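Local coordinates for protein aminotransferase class I and II (Streptococcus suis 89/1591, PDB 3OP7) that probably catalyses pyridoxal-phosphate-dependent transfer of amino groups, carrying its cofactor as a Schiff base on an active-site lysine in a fold type I dimer, at residues E46-K51 with D260-L265; P227-G232 with G256-L261. All coordinates share one frame; numbering follows the deposited sequence. Where two conformers were deposited one is given.

Contact 1: residues E46-K51 with D260-L265; sequences EDFYKK and DLVAQL
Phe48 reaches out from helix 45-53 and meets Leu261 of helix 257-268, the two side chains coming from opposite directions. Between them they fill the gap between two helix segments whose axes come no closer than 12.0 Å and run closer to antiparallel than to perpendicular, at 146°. With CG anti to the backbone N (chi1 179°), the ring is carried straight out from its helix, and its far end does most of the touching: CZ of Phe48 lies 3.6 Å from CD1 of Leu261, which approaches the ring obliquely. Val262 crosses the aromatic side chain at about a right angle and brings CG2 to 3.9 Å from the same CZ of Phe48. Further back, Leu265 comes in at a slant, its CD2 4.1 Å from CD2 of Phe48. One turn on from Phe48, the extended chain of Lys51 reaches over towards Leu261 and lays CE 3.7 Å from its CD2, so that the two branches of this leucine are divided between an aromatic ring and an aliphatic lysine stem. Leu261 was modelled in two conformers, and its distances belong to the one described. Phe38 of helix 34-41 meets Phe48 edge to face, adding a third helix to the apolar cluster. Within helix 257-268, Gln264 NE2 donates to Asp260 OD2 over 2.9 Å, from above the carboxylate plane, while Asp260 OD1 is held by Gln86 NE2 and Ser65 OG. The chemistry across the interface is therefore dispersive and hydrophobic, and the carboxylate of Asp260 is satisfied away from it.

Contact 2: residues P227-G232 with G256-L261; sequences PGIRIG and GVFDDL
This is a buried contact, mixed apolar and water-bridged, between the loop leading into strand 232-235 and the first turn of helix 257-268. Asp259 lies at its centre. Its carboxylate passes close to the carbonyl of Ile229, with CG of Asp259 only 3.0 Å from that O; both groups are acceptors, and water mediates between the segments nearby. Water 1 donates to Asp259 OD1 (2.7 Å) and to Gly228 O. Water 2 accepts from Gly256 N at the helix N-cap and lies within hydrogen-bonding distance of Asp259 OD2 and Arg230 O, with more acceptors in reach than it has protons. Ile231 supplies apolar packing: CG1 beside the backbone N (chi1 -62°) sends CD1 to 3.8 Å from CB of Asp259. Ile229 CG2 reaches CE1 of Phe258, whose ring stacks on Phe258 of the second subunit. Across the same dimer interface the OD2 atoms of the two Asp259 residues come close. Arg230 folds back over its own loop, NH1 meeting a lone pair of Pro227 O at 3.0 Å in a nearly straight hydrogen bond (172°); Pro227 O also takes Arg230 N. The same NH1 binds phosphate oxygen OP3 of the modified lysine at position 222, a contact characteristic of the phosphate-binding site in fold type I aminotransferases.

In the fold
Contacts 1 and 2 share helix 257-268, with Asp260 and Leu261 common to both, and their centres are about 11 Å apart. Packing joins them: Ala263 CB lies 3.7 Å from Ile231 CG2, Val262 CG1 lies 4.0 Å from Ile229 CD1, and Phe48 CE1 is 4.1 Å from Phe258 CE2. One helix faces the cofactor-binding loop with one flank and helix 45-53 with another. Contact 2 is the more central, its centre about 17 Å from the chain's, against about 26 Å for contact 1. Arg230 hydrogen-bonds the backbone oxygens of Met252 and Cys254 of the second subunit, linking the phosphate site to dimer assembly. Beside contact 1 but outside it, Tyr49 stacks on Tyr49 of that subunit.

Contact 1: residues E46-K51 with D260-L265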
# COMPACT_ATOMS: atom_id res chain seq x y z
N GLU A 46 -7.24 -28.98 2.97
CA GLU A 46 -7.78 -29.01 4.33
C GLU A 46 -6.74 -28.60 5.38
O GLU A 46 -7.09 -27.93 6.36
CB GLU A 46 -8.33 -30.40 4.64
CG GLU A 46 -9.36 -30.45 5.75
CD GLU A 46 -9.78 -31.89 6.09
OE1 GLU A 46 -9.84 -32.75 5.17
OE2 GLU A 46 -10.05 -32.16 7.28
N ASP A 47 -5.49 -29.03 5.21
CA ASP A 47 -4.44 -28.64 6.15
C ASP A 47 -4.19 -27.13 6.06
O ASP A 47 -3.96 -26.47 7.09
CB ASP A 47 -3.09 -29.33 5.85
CG ASP A 47 -3.11 -30.86 6.06
OD1 ASP A 47 -3.92 -31.41 6.82
OD2 ASP A 47 -2.24 -31.50 5.41
N PHE A 48 -4.21 -26.60 4.84
CA PHE A 48 -3.98 -25.19 4.65
C PHE A 48 -5.09 -24.41 5.33
O PHE A 48 -4.83 -23.46 6.04
CB PHE A 48 -3.87 -24.81 3.17
CG PHE A 48 -3.66 -23.36 2.92
CD1 PHE A 48 -4.74 -22.49 2.85
CD2 PHE A 48 -2.39 -22.86 2.68
CE1 PHE A 48 -4.55 -21.14 2.59
CE2 PHE A 48 -2.19 -21.52 2.42
CZ PHE A 48 -3.29 -20.64 2.38
N TYR A 49 -6.33 -24.82 5.13
CA TYR A 49 -7.47 -24.10 5.71
C TYR A 49 -7.51 -24.21 7.23
O TYR A 49 -7.92 -23.27 7.90
CB TYR A 49 -8.78 -24.56 5.13
CG TYR A 49 -8.92 -24.22 3.65
CD1 TYR A 49 -8.66 -22.95 3.18
CD2 TYR A 49 -9.32 -25.19 2.73
CE1 TYR A 49 -8.76 -22.64 1.80
CE2 TYR A 49 -9.44 -24.90 1.40
CZ TYR A 49 -9.16 -23.66 0.93
OH TYR A 49 -9.31 -23.42 -0.40
N LYS A 50 -7.11 -25.36 7.75
CA LYS A 50 -7.05 -25.55 9.19
C LYS A 50 -6.06 -24.55 9.80
O LYS A 50 -6.37 -23.93 10.80
CB LYS A 50 -6.66 -26.99 9.56
CG LYS A 50 -6.88 -27.30 11.05
CD LYS A 50 -7.00 -28.83 11.30
CE LYS A 50 -7.41 -29.18 12.75
NZ LYS A 50 -7.85 -30.63 12.87
N LYS A 51 -4.89 -24.41 9.20
CA LYS A 51 -3.89 -23.49 9.70
C LYS A 51 -4.43 -22.05 9.60
O LYS A 51 -4.42 -21.30 10.56
CB LYS A 51 -2.60 -23.62 8.92
CG LYS A 51 -1.48 -22.64 9.35
CD LYS A 51 -0.21 -23.15 8.76
CE LYS A 51 0.94 -22.18 8.85
NZ LYS A 51 2.05 -22.80 8.02
N ASP A 260 0.54 -13.38 2.93
CA ASP A 260 1.83 -13.95 3.28
C ASP A 260 1.80 -15.49 3.33
O ASP A 260 2.76 -16.15 2.94
CB ASP A 260 2.35 -13.35 4.59
CG ASP A 260 3.53 -14.13 5.15
OD1 ASP A 260 4.69 -13.83 4.81
OD2 ASP A 260 3.26 -15.02 5.97
N LEU A 261 0.72 -16.09 3.86
CA LEU A 261 0.58 -17.56 3.92
C LEU A 261 0.61 -18.16 2.52
O LEU A 261 1.32 -19.15 2.27
CB LEU A 261 -0.74 -17.93 4.59
CG LEU A 261 -0.85 -18.81 5.83
CD1 LEU A 261 -2.05 -19.71 5.64
CD2 LEU A 261 0.43 -19.61 6.25
N VAL A 262 -0.15 -17.57 1.60
CA VAL A 262 -0.14 -18.03 0.20
C VAL A 262 1.24 -17.80 -0.40
O VAL A 262 1.75 -18.67 -1.11
CB VAL A 262 -1.22 -17.35 -0.67
CG1 VAL A 262 -1.10 -17.77 -2.15
CG2 VAL A 262 -2.63 -17.65 -0.09
N ALA A 263 1.87 -16.67 -0.06
CA ALA A 263 3.21 -16.38 -0.63
C ALA A 263 4.21 -17.46 -0.18
O ALA A 263 5.03 -17.87 -0.96
CB ALA A 263 3.70 -14.98 -0.20
N GLN A 264 4.13 -17.88 1.09
CA GLN A 264 5.04 -18.91 1.62
C GLN A 264 4.90 -20.19 0.76
O GLN A 264 5.87 -20.82 0.36
CB GLN A 264 4.69 -19.26 3.06
CG GLN A 264 5.02 -18.20 4.12
CD GLN A 264 4.64 -18.64 5.52
OE1 GLN A 264 4.99 -19.74 5.96
NE2 GLN A 264 3.90 -17.81 6.20
N LEU A 265 3.65 -20.60 0.56
CA LEU A 265 3.34 -21.78 -0.27
C LEU A 265 3.83 -21.64 -1.71
O LEU A 265 4.48 -22.57 -2.25
CB LEU A 265 1.83 -22.05 -0.23
CG LEU A 265 1.31 -23.25 -1.01
CD1 LEU A 265 1.98 -24.57 -0.55
CD2 LEU A 265 -0.21 -23.32 -0.82

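Contact 2: residues P227-G232 with G256-L261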
# COMPACT_ATOMS: atom_id res chain seq x y z
N PRO A 227 -1.19 -11.98 -8.63
CA PRO A 227 -1.36 -10.56 -8.30
C PRO A 227 -2.34 -10.31 -7.12
O PRO A 227 -2.18 -9.32 -6.35
CB PRO A 227 -1.88 -9.93 -9.61
CG PRO A 227 -2.12 -11.01 -10.53
CD PRO A 227 -1.50 -12.28 -10.05
N GLY A 228 -3.33 -11.18 -6.99
CA GLY A 228 -4.45 -10.98 -6.03
C GLY A 228 -4.14 -11.15 -4.55
O GLY A 228 -4.98 -10.88 -3.74
N ILE A 229 -2.94 -11.59 -4.23
CA ILE A 229 -2.48 -11.57 -2.84
C ILE A 229 -1.68 -10.29 -2.48
O ILE A 229 -1.40 -10.04 -1.30
CB ILE A 229 -1.68 -12.84 -2.45
CG1 ILE A 229 -0.36 -12.95 -3.25
CG2 ILE A 229 -2.58 -14.08 -2.61
CD1 ILE A 229 0.51 -14.19 -2.89
N ARG A 230 -1.31 -9.48 -3.47
CA ARG A 230 -0.61 -8.23 -3.25
C ARG A 230 0.67 -8.46 -2.37
O ARG A 230 0.80 -7.91 -1.27
CB ARG A 230 -1.53 -7.14 -2.66
CG ARG A 230 -2.89 -6.97 -3.26
CD ARG A 230 -2.92 -6.68 -4.75
NE ARG A 230 -2.10 -5.56 -5.13
CZ ARG A 230 -1.03 -5.61 -5.91
NH1 ARG A 230 -0.67 -6.73 -6.51
NH2 ARG A 230 -0.37 -4.49 -6.17
N ILE A 231 1.57 -9.30 -2.85
CA ILE A 231 2.83 -9.61 -2.17
C ILE A 231 4.01 -9.37 -3.10
O ILE A 231 4.16 -10.00 -4.12
CB ILE A 231 2.91 -11.06 -1.65
CG1 ILE A 231 1.83 -11.34 -0.60
CG2 ILE A 231 4.32 -11.42 -1.14
CD1 ILE A 231 2.11 -10.69 0.77
N GLY A 232 4.86 -8.46 -2.64
CA GLY A 232 6.14 -8.19 -3.21
C GLY A 232 7.23 -8.10 -2.16
O GLY A 232 6.99 -8.42 -0.97
N GLY A 256 -0.86 -8.62 3.97
CA GLY A 256 -1.89 -9.38 4.71
C GLY A 256 -1.44 -10.73 5.27
O GLY A 256 -0.50 -11.32 4.77
N VAL A 257 -2.11 -11.19 6.32
CA VAL A 257 -1.85 -12.50 6.93
C VAL A 257 -2.04 -13.68 5.94
O VAL A 257 -1.16 -14.50 5.79
CB VAL A 257 -2.73 -12.70 8.19
CG1 VAL A 257 -2.67 -14.11 8.78
CG2 VAL A 257 -2.27 -11.71 9.25
N PHE A 258 -3.20 -13.73 5.28
CA PHE A 258 -3.49 -14.79 4.31
C PHE A 258 -2.56 -14.60 3.15
O PHE A 258 -2.04 -15.57 2.60
CB PHE A 258 -4.94 -14.70 3.84
CG PHE A 258 -5.26 -15.47 2.62
CD1 PHE A 258 -5.08 -14.90 1.37
CD2 PHE A 258 -5.76 -16.78 2.68
CE1 PHE A 258 -5.42 -15.59 0.22
CE2 PHE A 258 -6.09 -17.47 1.50
CZ PHE A 258 -5.92 -16.86 0.30
N ASP A 259 -2.33 -13.35 2.79
CA ASP A 259 -1.50 -13.06 1.61
C ASP A 259 -0.06 -13.62 1.77
O ASP A 259 0.52 -14.27 0.89
CB ASP A 259 -1.51 -11.56 1.33
CG ASP A 259 -2.91 -11.01 1.08
OD1 ASP A 259 -3.76 -11.74 0.54
OD2 ASP A 259 -3.13 -9.80 1.45
N ASP A 260 0.54 -13.38 2.93
CA ASP A 260 1.83 -13.95 3.28
C ASP A 260 1.80 -15.49 3.33
O ASP A 260 2.76 -16.15 2.94
CB ASP A 260 2.35 -13.35 4.59
CG ASP A 260 3.53 -14.13 5.15
OD1 ASP A 260 4.69 -13.83 4.81
OD2 ASP A 260 3.26 -15.02 5.97
N LEU A 261 0.72 -16.09 3.86
CA LEU A 261 0.58 -17.56 3.92
C LEU A 261 0.61 -18.16 2.52
O LEU A 261 1.32 -19.15 2.27
CB LEU A 261 -0.74 -17.93 4.59
CG LEU A 261 -0.85 -18.81 5.83
CD1 LEU A 261 -2.05 -19.71 5.64
CD2 LEU A 261 0.43 -19.61 6.25
O HOH W 1 -5.91 -11.48 -1.06
O HOH W 2 -1.06 -7.92 0.93